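Local coordinates for protein TarM (Staphylococcus aureus subsp. aureus 21178, PDB 4X7R) that is a glycosyltransferase of the GT-B fold, in which two Rossmann-like domains face each other across a ligand-binding cleft, at residues M234-I248 against Y268-L282. The protein carries 1 engineered substitution. Numbering follows the deposited sequence.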
ATOM      1  N   MET A 234     -11.099  13.929  -1.196  1.00 34.04           N
ATOM      2  CA  MET A 234     -11.178  14.551  -2.511  1.00 33.41           C
ATOM      3  C   MET A 234     -12.610  15.028  -2.763  1.00 38.54           C
ATOM      4  O   MET A 234     -12.808  16.159  -3.208  1.00 38.51           O
ATOM      5  CB  MET A 234     -10.755  13.560  -3.632  1.00 34.50           C
ATOM      6  CG  MET A 234     -10.876  14.146  -5.067  1.00 36.52           C
ATOM      7  SD  MET A 234     -10.644  12.930  -6.381  1.00 39.15           S
ATOM      8  CE  MET A 234     -12.137  11.923  -6.199  1.00 36.10           C
ATOM      9  N   PHE A 235     -13.589  14.143  -2.544  1.00 35.51           N
ATOM     10  CA  PHE A 235     -14.998  14.428  -2.795  1.00 36.28           C
ATOM     11  C   PHE A 235     -15.515  15.709  -2.093  1.00 41.72           C
ATOM     12  O   PHE A 235     -16.187  16.510  -2.730  1.00 43.14           O
ATOM     13  CB  PHE A 235     -15.877  13.209  -2.453  1.00 37.72           C
ATOM     14  CG  PHE A 235     -17.294  13.308  -2.989  1.00 40.80           C
ATOM     15  CD1 PHE A 235     -17.538  13.370  -4.361  1.00 43.20           C
ATOM     16  CD2 PHE A 235     -18.381  13.325  -2.125  1.00 44.84           C
ATOM     17  CE1 PHE A 235     -18.844  13.474  -4.857  1.00 44.56           C
ATOM     18  CE2 PHE A 235     -19.692  13.398  -2.625  1.00 48.88           C
ATOM     19  CZ  PHE A 235     -19.913  13.472  -3.987  1.00 45.67           C
ATOM     20  N   ASN A 236     -15.184  15.898  -0.808  1.00 38.85           N
ATOM     21  CA  ASN A 236     -15.649  17.041  -0.006  1.00 39.81           C
ATOM     22  C   ASN A 236     -14.959  18.396  -0.279  1.00 44.39           C
ATOM     23  O   ASN A 236     -15.387  19.397   0.301  1.00 46.31           O
ATOM     24  CB  ASN A 236     -15.582  16.709   1.485  1.00 36.93           C
ATOM     25  CG  ASN A 236     -16.443  15.548   1.919  1.00 58.94           C
ATOM     26  OD1 ASN A 236     -17.361  15.116   1.235  1.00 47.27           O
ATOM     27  ND2 ASN A 236     -16.163  15.009   3.079  1.00 58.91           N
ATOM     28  N   THR A 237     -13.891  18.451  -1.110  1.00 38.97           N
ATOM     29  CA  THR A 237     -13.248  19.761  -1.363  1.00 39.77           C
ATOM     30  C   THR A 237     -14.216  20.705  -2.100  1.00 45.63           C
ATOM     31  O   THR A 237     -15.127  20.242  -2.783  1.00 45.07           O
ATOM     32  CB  THR A 237     -11.900  19.673  -2.102  1.00 41.53           C
ATOM     33  OG1 THR A 237     -12.138  19.446  -3.483  1.00 44.30           O
ATOM     34  CG2 THR A 237     -10.946  18.657  -1.532  1.00 33.25           C
ATOM     35  N   ASN A 238     -14.009  22.015  -1.947  1.00 44.12           N
ATOM     36  CA  ASN A 238     -14.839  23.052  -2.545  1.00 46.15           C
ATOM     37  C   ASN A 238     -14.479  23.408  -3.999  1.00 50.42           C
ATOM     38  O   ASN A 238     -15.091  24.328  -4.538  1.00 52.38           O
ATOM     39  CB  ASN A 238     -14.784  24.302  -1.658  1.00 46.23           C
ATOM     40  CG  ASN A 238     -13.439  25.028  -1.642  1.00 63.13           C
ATOM     41  OD1 ASN A 238     -12.443  24.625  -2.262  1.00 60.55           O
ATOM     42  ND2 ASN A 238     -13.381  26.130  -0.927  1.00 50.84           N
ATOM     43  N   HIS A 239     -13.478  22.718  -4.617  1.00 45.95           N
ATOM     44  CA  HIS A 239     -13.010  22.981  -5.996  1.00 45.22           C
ATOM     45  C   HIS A 239     -14.171  23.000  -6.968  1.00 50.54           C
ATOM     46  O   HIS A 239     -14.997  22.090  -6.954  1.00 49.48           O
ATOM     47  CB  HIS A 239     -11.957  21.948  -6.474  1.00 44.02           C
ATOM     48  CG  HIS A 239     -10.667  21.970  -5.712  1.00 45.51           C
ATOM     49  ND1 HIS A 239     -10.439  21.095  -4.656  1.00 45.41           N
ATOM     50  CD2 HIS A 239      -9.550  22.707  -5.911  1.00 46.30           C
ATOM     51  CE1 HIS A 239      -9.216  21.364  -4.215  1.00 43.87           C
ATOM     52  NE2 HIS A 239      -8.646  22.336  -4.929  1.00 44.93           N
ATOM     53  N   LYS A 240     -14.242  24.044  -7.798  1.00 49.52           N
ATOM     54  CA  LYS A 240     -15.302  24.211  -8.797  1.00 50.92           C
ATOM     55  C   LYS A 240     -14.795  23.875 -10.203  1.00 56.48           C
ATOM     56  O   LYS A 240     -15.601  23.553 -11.082  1.00 57.24           O
ATOM     57  CB  LYS A 240     -15.845  25.653  -8.760  1.00 55.63           C
ATOM     58  CG  LYS A 240     -16.550  26.004  -7.449  1.00 79.91           C
ATOM     59  CD  LYS A 240     -16.752  27.503  -7.302  1.00 98.35           C
ATOM     60  CE  LYS A 240     -17.206  27.896  -5.910  1.00120.68           C
ATOM     61  NZ  LYS A 240     -16.118  27.774  -4.892  1.00131.11           N
ATOM     62  N   ASN A 241     -13.466  23.954 -10.422  1.00 51.22           N
ATOM     63  CA  ASN A 241     -12.867  23.711 -11.740  1.00 50.20           C
ATOM     64  C   ASN A 241     -11.970  22.499 -11.791  1.00 49.52           C
ATOM     65  O   ASN A 241     -11.916  21.844 -12.828  1.00 50.33           O
ATOM     66  CB  ASN A 241     -12.063  24.934 -12.180  1.00 50.07           C
ATOM     67  CG  ASN A 241     -12.844  26.203 -12.149  1.00 63.27           C
ATOM     68  OD1 ASN A 241     -13.942  26.293 -12.716  1.00 59.36           O
ATOM     69  ND2 ASN A 241     -12.276  27.203 -11.486  1.00 51.52           N
ATOM     70  N   ALA A 242     -11.207  22.240 -10.713  1.00 42.54           N
ATOM     71  CA  ALA A 242     -10.303  21.098 -10.655  1.00 40.27           C
ATOM     72  C   ALA A 242     -11.071  19.807 -10.923  1.00 45.05           C
ATOM     73  O   ALA A 242     -12.229  19.697 -10.524  1.00 44.03           O
ATOM     74  CB  ALA A 242      -9.612  21.040  -9.313  1.00 39.19           C
ATOM     75  N   GLN A 243     -10.452  18.878 -11.673  1.00 41.25           N
ATOM     76  CA  GLN A 243     -11.052  17.601 -12.020  1.00 40.49           C
ATOM     77  C   GLN A 243     -10.899  16.582 -10.901  1.00 40.94           C
ATOM     78  O   GLN A 243      -9.901  16.593 -10.150  1.00 38.08           O
ATOM     79  CB  GLN A 243     -10.458  17.061 -13.332  1.00 42.47           C
ATOM     80  CG  GLN A 243     -10.559  18.074 -14.477  1.00 41.63           C
ATOM     81  CD  GLN A 243     -10.051  17.531 -15.769  1.00 44.20           C
ATOM     82  OE1 GLN A 243     -10.231  16.355 -16.081  1.00 41.53           O
ATOM     83  NE2 GLN A 243      -9.445  18.393 -16.575  1.00 44.22           N
ATOM     84  N   LYS A 244     -11.905  15.699 -10.783  1.00 38.14           N
ATOM     85  CA  LYS A 244     -11.910  14.648  -9.756  1.00 36.16           C
ATOM     86  C   LYS A 244     -12.189  13.290 -10.358  1.00 37.89           C
ATOM     87  O   LYS A 244     -13.220  13.092 -11.016  1.00 37.10           O
ATOM     88  CB  LYS A 244     -12.908  14.956  -8.616  1.00 38.73           C
ATOM     89  CG  LYS A 244     -12.632  16.262  -7.860  1.00 41.51           C
ATOM     90  CD  LYS A 244     -13.671  16.521  -6.768  1.00 37.60           C
ATOM     91  CE  LYS A 244     -13.395  17.780  -5.951  1.00 32.04           C
ATOM     92  NZ  LYS A 244     -14.341  17.893  -4.797  1.00 36.48           N
ATOM     93  N   TYR A 245     -11.280  12.339 -10.103  1.00 33.18           N
ATOM     94  CA  TYR A 245     -11.401  10.956 -10.587  1.00 32.42           C
ATOM     95  C   TYR A 245     -11.156  10.020  -9.457  1.00 36.67           C
ATOM     96  O   TYR A 245     -10.329  10.299  -8.593  1.00 36.64           O
ATOM     97  CB  TYR A 245     -10.379  10.626 -11.712  1.00 32.78           C
ATOM     98  CG  TYR A 245     -10.560  11.468 -12.952  1.00 34.22           C
ATOM     99  CD1 TYR A 245     -11.489  11.117 -13.926  1.00 36.29           C
ATOM    100  CD2 TYR A 245      -9.867  12.663 -13.112  1.00 34.86           C
ATOM    101  CE1 TYR A 245     -11.711  11.927 -15.039  1.00 37.33           C
ATOM    102  CE2 TYR A 245     -10.061  13.467 -14.235  1.00 36.13           C
ATOM    103  CZ  TYR A 245     -10.994  13.102 -15.187  1.00 41.22           C
ATOM    104  OH  TYR A 245     -11.235  13.913 -16.262  1.00 43.74           O
ATOM    105  N   GLY A 246     -11.856   8.900  -9.485  1.00 32.76           N
ATOM    106  CA  GLY A 246     -11.677   7.833  -8.506  1.00 31.42           C
ATOM    107  C   GLY A 246     -11.216   6.622  -9.284  1.00 36.34           C
ATOM    108  O   GLY A 246     -11.793   6.337 -10.337  1.00 35.38           O
ATOM    109  N   VAL A 247     -10.128   5.944  -8.833  1.00 32.91           N
ATOM    110  CA  VAL A 247      -9.690   4.701  -9.482  1.00 33.10           C
ATOM    111  C   VAL A 247     -10.034   3.553  -8.528  1.00 36.96           C
ATOM    112  O   VAL A 247      -9.552   3.545  -7.395  1.00 36.15           O
ATOM    113  CB  VAL A 247      -8.184   4.654  -9.909  1.00 36.21           C
ATOM    114  CG1 VAL A 247      -7.798   3.258 -10.422  1.00 35.68           C
ATOM    115  CG2 VAL A 247      -7.846   5.719 -10.959  1.00 35.92           C
ATOM    116  N   ILE A 248     -10.868   2.606  -8.981  1.00 33.66           N
ATOM    117  CA  ILE A 248     -11.221   1.406  -8.212  1.00 33.17           C
ATOM    118  C   ILE A 248     -10.198   0.308  -8.592  1.00 35.97           C
ATOM    119  O   ILE A 248     -10.027  -0.025  -9.762  1.00 33.75           O
ATOM    120  CB  ILE A 248     -12.713   1.045  -8.361  1.00 36.85           C
ATOM    121  CG1 ILE A 248     -13.538   2.080  -7.508  1.00 38.06           C
ATOM    122  CG2 ILE A 248     -12.974  -0.401  -7.893  1.00 37.20           C
ATOM    123  CD1 ILE A 248     -14.952   2.094  -7.634  1.00 45.43           C
ATOM    124  N   TYR A 268     -19.495   3.627  -2.195  1.00 41.46           N
ATOM    125  CA  TYR A 268     -19.617   5.078  -2.079  1.00 41.39           C
ATOM    126  C   TYR A 268     -18.996   5.806  -3.291  1.00 41.98           C
ATOM    127  O   TYR A 268     -19.565   6.774  -3.785  1.00 42.74           O
ATOM    128  CB  TYR A 268     -19.019   5.553  -0.743  1.00 42.65           C
ATOM    129  CG  TYR A 268     -19.253   7.020  -0.473  1.00 45.51           C
ATOM    130  CD1 TYR A 268     -20.516   7.492  -0.119  1.00 47.96           C
ATOM    131  CD2 TYR A 268     -18.213   7.938  -0.565  1.00 45.84           C
ATOM    132  CE1 TYR A 268     -20.736   8.846   0.126  1.00 49.34           C
ATOM    133  CE2 TYR A 268     -18.418   9.290  -0.308  1.00 46.97           C
ATOM    134  CZ  TYR A 268     -19.680   9.741   0.035  1.00 54.93           C
ATOM    135  OH  TYR A 268     -19.872  11.081   0.265  1.00 55.70           O
ATOM    136  N   ILE A 269     -17.852   5.333  -3.779  1.00 36.28           N
ATOM    137  CA  ILE A 269     -17.200   5.892  -4.959  1.00 35.30           C
ATOM    138  C   ILE A 269     -18.126   5.722  -6.187  1.00 39.98           C
ATOM    139  O   ILE A 269     -18.474   6.714  -6.836  1.00 40.56           O
ATOM    140  CB  ILE A 269     -15.788   5.277  -5.177  1.00 37.96           C
ATOM    141  CG1 ILE A 269     -14.866   5.550  -3.943  1.00 38.52           C
ATOM    142  CG2 ILE A 269     -15.129   5.808  -6.475  1.00 36.53           C
ATOM    143  CD1 ILE A 269     -13.592   4.755  -3.932  1.00 33.49           C
ATOM    144  N   ILE A 270     -18.543   4.477  -6.467  1.00 34.83           N
ATOM    145  CA  ILE A 270     -19.421   4.120  -7.587  1.00 36.12           C
ATOM    146  C   ILE A 270     -20.725   4.912  -7.583  1.00 45.06           C
ATOM    147  O   ILE A 270     -21.091   5.484  -8.612  1.00 45.85           O
ATOM    148  CB  ILE A 270     -19.698   2.596  -7.624  1.00 38.52           C
ATOM    149  CG1 ILE A 270     -18.410   1.792  -7.865  1.00 36.69           C
ATOM    150  CG2 ILE A 270     -20.785   2.264  -8.657  1.00 39.08           C
ATOM    151  CD1 ILE A 270     -18.589   0.215  -7.552  1.00 44.85           C
ATOM    152  N   GLU A 271     -21.417   4.949  -6.437  1.00 43.75           N
ATOM    153  CA  GLU A 271     -22.678   5.678  -6.301  1.00 44.75           C
ATOM    154  C   GLU A 271     -22.574   7.174  -6.552  1.00 47.69           C
ATOM    155  O   GLU A 271     -23.549   7.788  -6.994  1.00 49.33           O
ATOM    156  CB  GLU A 271     -23.333   5.371  -4.961  1.00 47.01           C
ATOM    157  CG  GLU A 271     -23.977   3.993  -4.975  1.00 60.05           C
ATOM    158  CD  GLU A 271     -24.554   3.499  -3.663  1.00 87.10           C
ATOM    159  OE1 GLU A 271     -24.117   3.978  -2.591  1.00 69.85           O
ATOM    160  OE2 GLU A 271     -25.424   2.598  -3.710  1.00 88.50           O
ATOM    161  N   ASN A 272     -21.379   7.737  -6.345  1.00 42.84           N
ATOM    162  CA  ASN A 272     -21.084   9.156  -6.558  1.00 43.08           C
ATOM    163  C   ASN A 272     -20.358   9.488  -7.877  1.00 43.80           C
ATOM    164  O   ASN A 272     -19.952  10.637  -8.067  1.00 42.47           O
ATOM    165  CB  ASN A 272     -20.327   9.700  -5.338  1.00 43.68           C
ATOM    166  CG  ASN A 272     -21.275   9.871  -4.190  1.00 52.64           C
ATOM    167  OD1 ASN A 272     -22.248  10.614  -4.277  1.00 42.53           O
ATOM    168  ND2 ASN A 272     -21.127   9.058  -3.175  1.00 45.62           N
ATOM    169  N   ALA A 273     -20.227   8.494  -8.797  1.00 39.32           N
ATOM    170  CA  ALA A 273     -19.515   8.642 -10.083  1.00 37.52           C
ATOM    171  C   ALA A 273     -20.031   9.787 -10.932  1.00 43.50           C
ATOM    172  O   ALA A 273     -19.236  10.518 -11.529  1.00 42.29           O
ATOM    173  CB  ALA A 273     -19.567   7.339 -10.872  1.00 37.17           C
ATOM    174  N   ASN A 274     -21.366   9.959 -10.962  1.00 42.11           N
ATOM    175  CA  ASN A 274     -22.009  11.010 -11.749  1.00 43.21           C
ATOM    176  C   ASN A 274     -21.768  12.416 -11.220  1.00 46.47           C
ATOM    177  O   ASN A 274     -22.015  13.372 -11.941  1.00 47.04           O
ATOM    178  CB  ASN A 274     -23.498  10.723 -11.928  1.00 44.10           C
ATOM    179  CG  ASN A 274     -23.787   9.599 -12.886  1.00 61.61           C
ATOM    180  OD1 ASN A 274     -22.890   8.954 -13.436  1.00 55.32           O
ATOM    181  ND2 ASN A 274     -25.056   9.340 -13.109  1.00 52.20           N
ATOM    182  N   LYS A 275     -21.267  12.541  -9.989  1.00 43.39           N
ATOM    183  CA  LYS A 275     -21.003  13.836  -9.353  1.00 43.96           C
ATOM    184  C   LYS A 275     -19.544  14.289  -9.519  1.00 48.52           C
ATOM    185  O   LYS A 275     -19.218  15.385  -9.092  1.00 50.41           O
ATOM    186  CB  LYS A 275     -21.413  13.803  -7.868  1.00 45.76           C
ATOM    187  CG  LYS A 275     -22.909  13.567  -7.661  1.00 52.14           C
ATOM    188  CD  LYS A 275     -23.312  13.730  -6.207  1.00 61.42           C
ATOM    189  CE  LYS A 275     -24.761  13.374  -5.975  1.00 74.43           C
ATOM    190  NZ  LYS A 275     -24.992  11.898  -6.034  1.00 89.83           N
ATOM    191  N   ILE A 276     -18.670  13.459 -10.147  1.00 42.47           N
ATOM    192  CA  ILE A 276     -17.248  13.778 -10.373  1.00 39.28           C
ATOM    193  C   ILE A 276     -16.917  13.601 -11.863  1.00 43.07           C
ATOM    194  O   ILE A 276     -17.826  13.331 -12.661  1.00 41.46           O
ATOM    195  CB  ILE A 276     -16.275  13.011  -9.407  1.00 40.70           C
ATOM    196  CG1 ILE A 276     -16.383  11.473  -9.552  1.00 38.76           C
ATOM    197  CG2 ILE A 276     -16.467  13.471  -7.931  1.00 41.24           C
ATOM    198  CD1 ILE A 276     -15.259  10.672  -8.933  1.00 38.22           C
ATOM    199  N   ASN A 277     -15.640  13.735 -12.252  1.00 39.57           N
ATOM    200  CA  ASN A 277     -15.330  13.581 -13.670  1.00 39.93           C
ATOM    201  C   ASN A 277     -15.356  12.128 -14.146  1.00 43.72           C
ATOM    202  O   ASN A 277     -15.607  11.876 -15.323  1.00 44.80           O
ATOM    203  CB  ASN A 277     -14.053  14.321 -14.057  1.00 40.91           C
ATOM    204  CG  ASN A 277     -14.107  15.781 -13.744  1.00 47.43           C
ATOM    205  OD1 ASN A 277     -14.032  16.182 -12.587  1.00 41.72           O
ATOM    206  ND2 ASN A 277     -14.225  16.599 -14.780  1.00 42.85           N
ATOM    207  N   GLY A 278     -15.193  11.180 -13.226  1.00 37.86           N
ATOM    208  CA  GLY A 278     -15.229   9.783 -13.599  1.00 35.67           C
ATOM    209  C   GLY A 278     -14.687   8.813 -12.579  1.00 37.79           C
ATOM    210  O   GLY A 278     -13.830   9.147 -11.758  1.00 36.47           O
ATOM    211  N   VAL A 279     -15.207   7.589 -12.640  1.00 32.43           N
ATOM    212  CA  VAL A 279     -14.751   6.489 -11.803  1.00 30.67           C
ATOM    213  C   VAL A 279     -14.139   5.473 -12.765  1.00 35.90           C
ATOM    214  O   VAL A 279     -14.784   5.031 -13.726  1.00 34.12           O
ATOM    215  CB  VAL A 279     -15.873   5.943 -10.897  1.00 33.02           C
ATOM    216  CG1 VAL A 279     -15.485   4.598 -10.264  1.00 32.08           C
ATOM    217  CG2 VAL A 279     -16.218   6.977  -9.812  1.00 32.29           C
ATOM    218  N   ILE A 280     -12.859   5.177 -12.546  1.00 34.35           N
ATOM    219  CA  ILE A 280     -12.080   4.280 -13.395  1.00 33.81           C
ATOM    220  C   ILE A 280     -12.005   2.889 -12.804  1.00 37.02           C
ATOM    221  O   ILE A 280     -11.747   2.733 -11.613  1.00 36.82           O
ATOM    222  CB  ILE A 280     -10.660   4.871 -13.729  1.00 36.43           C
ATOM    223  CG1 ILE A 280     -10.729   6.004 -14.785  1.00 37.10           C
ATOM    224  CG2 ILE A 280      -9.676   3.775 -14.238  1.00 35.60           C
ATOM    225  CD1 ILE A 280     -11.263   7.323 -14.368  1.00 36.50           C
ATOM    226  N   VAL A 281     -12.242   1.874 -13.653  1.00 32.58           N
ATOM    227  CA  VAL A 281     -12.086   0.469 -13.307  1.00 30.15           C
ATOM    228  C   VAL A 281     -11.049  -0.081 -14.262  1.00 33.06           C
ATOM    229  O   VAL A 281     -10.835   0.497 -15.319  1.00 30.79           O
ATOM    230  CB  VAL A 281     -13.381  -0.363 -13.211  1.00 32.21           C
ATOM    231  CG1 VAL A 281     -14.258   0.148 -12.071  1.00 32.12           C
ATOM    232  CG2 VAL A 281     -14.142  -0.399 -14.540  1.00 31.22           C
ATOM    233  N   LEU A 282     -10.409  -1.192 -13.903  1.00 30.77           N
ATOM    234  CA  LEU A 282      -9.303  -1.695 -14.690  1.00 30.14           C
ATOM    235  C   LEU A 282      -9.661  -2.596 -15.855  1.00 34.38           C
ATOM    236  O   LEU A 282      -8.825  -2.766 -16.748  1.00 32.45           O
ATOM    237  CB  LEU A 282      -8.253  -2.350 -13.783  1.00 29.56           C
ATOM    238  CG  LEU A 282      -7.695  -1.461 -12.633  1.00 31.86           C
ATOM    239  CD1 LEU A 282      -7.045  -2.335 -11.562  1.00 29.96           C
ATOM    240  CD2 LEU A 282      -6.719  -0.414 -13.172  1.00 32.23           C
TER
HETATM  241  O   HOH W   1     -17.688  12.179   1.361  1.00 49.46           O
HETATM  242  O   HOH W   2     -14.261  19.876 -14.419  1.00 67.45           O
HETATM  243  O   HOH W   3     -10.746  -2.246 -11.166  1.00 30.11           O
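Strands 243-247 and 278-281 run parallel, the axes of these short segments coming within 4.6 Å and lying 25° apart, with Gly246 N to Gly278 O, Ile280 N to Gly246 O and Ile248 N to Ile280 O as the hydrogen bonds between them. Where the pairing starts, Asn277 grips Lys244 twice: its backbone N donates to Lys244 O, and its side-chain OD1 takes the N-H of Lys244 at 2.8 Å in a nearly straight bond (170°), the donor standing above the amide carbonyl plane. CB of the same asparagine lies over one face of the Tyr245 ring, a CH-pi contact 3.9 Å from the centroid, while Tyr245 OH donates to Gln243 OE1. On the side of Gly246 and Val279, the CD1 methyl of Ile248 sits among Ile269, Ile270 and Val279, closest to Ile270 CG1 at 3.5 Å. Leu282, just past strand 278-281, touches the bound (2S)-2,3-dihydroxypropyl 2-acetamido-2-deoxy-alpha-D-glucopyranoside. Phe235 has CG anti to its N (chi1 -166°), which carries the ring edge to Ile276 CG2 and Lys275 CB. The extended Lys244 side chain brings NZ to Met234 O (2.8 Å) and Thr237 OG1, tying the strand to helix 231-235 and the loop that follows it. Helix 264-271 forms the crossover of this beta-alpha-beta unit and packs on the Gly246 side, whereas helix 480-492 covers Tyr245, Val247 and Ile280; strand 221-225 flanks 243-247 and strand 299-301 flanks 278-281 in the parallel sheet.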